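Local coordinates for protein CCMAN5 (Cellulosimicrobium cellulans, PDB 2XSG) that probably hydrolyses alpha-mannosidic linkages as a calcium-binding family 92 glycoside hydrolase, and enables mannose-6-phosphate modification of yeast-made lysosomal enzymes, at residues T645-L650 with P657-D662. Residues are numbered along the deposited sequence; the frame is centred on the assembly and turned at random.
Sequences TKVYRL and PTMDND. With CA (calcium ion), chain C.
Among CA atoms, those of Val647 and Met659 are nearest across the two segments, 9.0 Å apart, between the chain leaving strand 638-646 and an irregular loop that leads into helix 665-675. Met659, the centre of an inverse gamma turn, spans this gap with a fully extended side chain: CG stands anti to the backbone N (chi1 176°) and the later torsions stay near 180°, which carries the terminal methyl across to the other segment. There CE lies 3.6 Å from Val647 CG1, the two side chains crossing at about a right angle, while SD passes 3.8 Å from the same CG1. The methyl also approaches the phenol end of Tyr648 obliquely, with CE 4.0 Å from CZ. Tyr648 OH is hydrogen-bonded to the carbonyl O of Met666, and its ring meets those of Tyr615, Phe670 and His314; the methyl therefore rests on a buried tyrosine that is itself packed among aromatic rings. Farther along the loop, Asp662 OD2 binds the calcium ion at 2.5 Å together with Asn588 and Glu589, and a calcium-bound water donates to Asp660 O at 2.9 Å. The contact thus packs the loop that follows strand 638-646 against the loop that contributes Asp662 to the calcium site of the family 92 catalytic domain.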
ATOM      1  N   THR A 645       2.478  -1.807  23.515  1.00  9.56           N
ATOM      2  CA  THR A 645       1.625  -0.831  22.858  1.00  8.37           C
ATOM      3  C   THR A 645       0.802  -1.537  21.793  1.00  8.04           C
ATOM      4  O   THR A 645       1.162  -2.642  21.366  1.00  7.93           O
ATOM      5  CB  THR A 645       2.490   0.289  22.214  1.00  8.80           C
ATOM      6  OG1 THR A 645       1.650   1.241  21.563  1.00  7.29           O
ATOM      7  CG2 THR A 645       3.493  -0.298  21.204  1.00  8.26           C
ATOM      8  N   LYS A 646      -0.317  -0.926  21.395  1.00  7.41           N
ATOM      9  CA  LYS A 646      -1.097  -1.431  20.265  1.00  7.54           C
ATOM     10  C   LYS A 646      -0.332  -1.121  18.993  1.00  7.08           C
ATOM     11  O   LYS A 646       0.229  -0.034  18.843  1.00  7.04           O
ATOM     12  CB  LYS A 646      -2.472  -0.774  20.170  1.00  7.38           C
ATOM     13  CG  LYS A 646      -3.407  -1.002  21.332  1.00  8.14           C
ATOM     14  CD  LYS A 646      -4.828  -0.579  20.915  1.00 10.10           C
ATOM     15  CE  LYS A 646      -5.897  -1.493  21.500  1.00 11.20           C
ATOM     16  NZ  LYS A 646      -7.256  -0.909  21.229  1.00 14.08           N
ATOM     17  N   VAL A 647      -0.331  -2.074  18.071  1.00  7.08           N
ATOM     18  CA  VAL A 647       0.367  -1.914  16.797  1.00  5.75           C
ATOM     19  C   VAL A 647      -0.506  -1.058  15.886  1.00  5.44           C
ATOM     20  O   VAL A 647      -0.014  -0.192  15.169  1.00  4.92           O
ATOM     21  CB  VAL A 647       0.703  -3.305  16.190  1.00  5.45           C
ATOM     22  CG1 VAL A 647       1.101  -3.220  14.711  1.00  5.28           C
ATOM     23  CG2 VAL A 647       1.811  -3.959  16.989  1.00  4.35           C
ATOM     24  N   TYR A 648      -1.809  -1.311  15.945  1.00  5.42           N
ATOM     25  CA  TYR A 648      -2.802  -0.603  15.166  1.00  5.56           C
ATOM     26  C   TYR A 648      -3.710   0.196  16.099  1.00  6.13           C
ATOM     27  O   TYR A 648      -4.289  -0.393  17.020  1.00  5.77           O
ATOM     28  CB  TYR A 648      -3.672  -1.612  14.418  1.00  5.31           C
ATOM     29  CG  TYR A 648      -2.995  -2.297  13.264  1.00  4.41           C
ATOM     30  CD1 TYR A 648      -2.192  -3.416  13.469  1.00  4.23           C
ATOM     31  CD2 TYR A 648      -3.198  -1.860  11.960  1.00  4.42           C
ATOM     32  CE1 TYR A 648      -1.559  -4.061  12.397  1.00  5.83           C
ATOM     33  CE2 TYR A 648      -2.590  -2.516  10.864  1.00  4.32           C
ATOM     34  CZ  TYR A 648      -1.774  -3.612  11.100  1.00  5.08           C
ATOM     35  OH  TYR A 648      -1.177  -4.251  10.046  1.00  4.80           O
ATOM     36  N   ARG A 649      -3.833   1.510  15.862  1.00  6.63           N
ATOM     37  CA  ARG A 649      -4.727   2.392  16.654  1.00  7.76           C
ATOM     38  C   ARG A 649      -5.725   3.105  15.748  1.00  7.14           C
ATOM     39  O   ARG A 649      -5.377   3.461  14.621  1.00  6.28           O
ATOM     40  CB  ARG A 649      -3.949   3.484  17.425  1.00  7.72           C
ATOM     41  CG  ARG A 649      -2.718   3.017  18.193  1.00 11.95           C
ATOM     42  CD  ARG A 649      -2.438   3.839  19.453  1.00 15.93           C
ATOM     43  NE  ARG A 649      -2.255   2.883  20.548  1.00 21.93           N
ATOM     44  CZ  ARG A 649      -1.565   3.088  21.668  1.00 24.78           C
ATOM     45  NH1 ARG A 649      -0.946   4.241  21.877  1.00 25.03           N
ATOM     46  NH2 ARG A 649      -1.480   2.113  22.581  1.00 26.20           N
ATOM     47  N   LEU A 650      -6.941   3.357  16.248  1.00  6.89           N
ATOM     48  CA  LEU A 650      -7.846   4.260  15.554  1.00  6.76           C
ATOM     49  C   LEU A 650      -7.498   5.676  16.018  1.00  7.34           C
ATOM     50  O   LEU A 650      -8.197   6.276  16.845  1.00  7.61           O
ATOM     51  CB  LEU A 650      -9.330   3.932  15.801  1.00  6.65           C
ATOM     52  CG  LEU A 650     -10.298   4.589  14.800  1.00  5.92           C
ATOM     53  CD1 LEU A 650     -10.265   3.901  13.431  1.00  5.75           C
ATOM     54  CD2 LEU A 650     -11.724   4.609  15.344  1.00  7.03           C
ATOM     55  N   PRO A 657       5.457   3.921  15.353  1.00  2.68           N
ATOM     56  CA  PRO A 657       6.366   4.858  14.699  1.00  3.10           C
ATOM     57  C   PRO A 657       7.293   4.078  13.733  1.00  3.13           C
ATOM     58  O   PRO A 657       7.715   2.973  14.069  1.00  2.49           O
ATOM     59  CB  PRO A 657       7.165   5.447  15.867  1.00  2.87           C
ATOM     60  CG  PRO A 657       7.016   4.409  16.994  1.00  2.94           C
ATOM     61  CD  PRO A 657       5.653   3.872  16.821  1.00  2.20           C
ATOM     62  N   THR A 658       7.594   4.681  12.576  1.00  3.04           N
ATOM     63  CA  THR A 658       8.348   4.090  11.443  1.00  3.53           C
ATOM     64  C   THR A 658       7.583   3.042  10.609  1.00  3.59           C
ATOM     65  O   THR A 658       8.065   2.602   9.551  1.00  3.76           O
ATOM     66  CB  THR A 658       9.678   3.404  11.846  1.00  3.32           C
ATOM     67  OG1 THR A 658       9.377   2.149  12.471  1.00  4.58           O
ATOM     68  CG2 THR A 658      10.559   4.276  12.743  1.00  3.04           C
ATOM     69  N   MET A 659       6.433   2.606  11.091  1.00  3.32           N
ATOM     70  CA  MET A 659       5.701   1.530  10.434  1.00  3.65           C
ATOM     71  C   MET A 659       4.870   2.065   9.266  1.00  3.55           C
ATOM     72  O   MET A 659       3.711   2.403   9.429  1.00  3.88           O
ATOM     73  CB  MET A 659       4.824   0.806  11.457  1.00  4.06           C
ATOM     74  CG  MET A 659       3.925  -0.301  10.889  1.00  4.41           C
ATOM     75  SD  MET A 659       3.046  -1.066  12.259  1.00  4.89           S
ATOM     76  CE  MET A 659       1.926  -2.142  11.373  1.00  2.00           C
ATOM     77  N   ASP A 660       5.489   2.184   8.094  1.00  3.67           N
ATOM     78  CA  ASP A 660       4.801   2.717   6.919  1.00  3.95           C
ATOM     79  C   ASP A 660       3.786   1.690   6.459  1.00  3.66           C
ATOM     80  O   ASP A 660       4.035   0.498   6.575  1.00  3.81           O
ATOM     81  CB  ASP A 660       5.807   2.997   5.802  1.00  3.86           C
ATOM     82  CG  ASP A 660       6.766   4.114   6.153  1.00  6.34           C
ATOM     83  OD1 ASP A 660       6.372   4.999   6.946  1.00  7.36           O
ATOM     84  OD2 ASP A 660       7.921   4.100   5.660  1.00  9.02           O
ATOM     85  N   ASN A 661       2.632   2.146   5.984  1.00  3.35           N
ATOM     86  CA  ASN A 661       1.601   1.234   5.487  1.00  3.15           C
ATOM     87  C   ASN A 661       2.098   0.488   4.223  1.00  3.52           C
ATOM     88  O   ASN A 661       1.734  -0.680   3.993  1.00  3.16           O
ATOM     89  CB  ASN A 661       0.314   2.017   5.176  1.00  2.50           C
ATOM     90  CG  ASN A 661      -0.951   1.161   5.262  1.00  3.63           C
ATOM     91  OD1 ASN A 661      -0.914  -0.073   5.097  1.00  2.21           O
ATOM     92  ND2 ASN A 661      -2.089   1.820   5.517  1.00  3.07           N
ATOM     93  N   ASP A 662       2.938   1.170   3.434  1.00  2.78           N
ATOM     94  CA  ASP A 662       3.465   0.661   2.150  1.00  2.87           C
ATOM     95  C   ASP A 662       2.359   0.267   1.165  1.00  2.74           C
ATOM     96  O   ASP A 662       2.042  -0.921   0.994  1.00  2.00           O
ATOM     97  CB  ASP A 662       4.443  -0.508   2.357  1.00  3.34           C
ATOM     98  CG  ASP A 662       5.653  -0.121   3.216  1.00  4.71           C
ATOM     99  OD1 ASP A 662       6.340   0.877   2.910  1.00  5.67           O
ATOM    100  OD2 ASP A 662       5.929  -0.843   4.194  1.00  3.78           O
TER
HETATM  101 CA    CA C1772       8.014  -1.330   5.490  1.00 30.05          CA
HETATM  102  O   HOH W   1       6.491  -0.864   7.351  1.00  7.52           O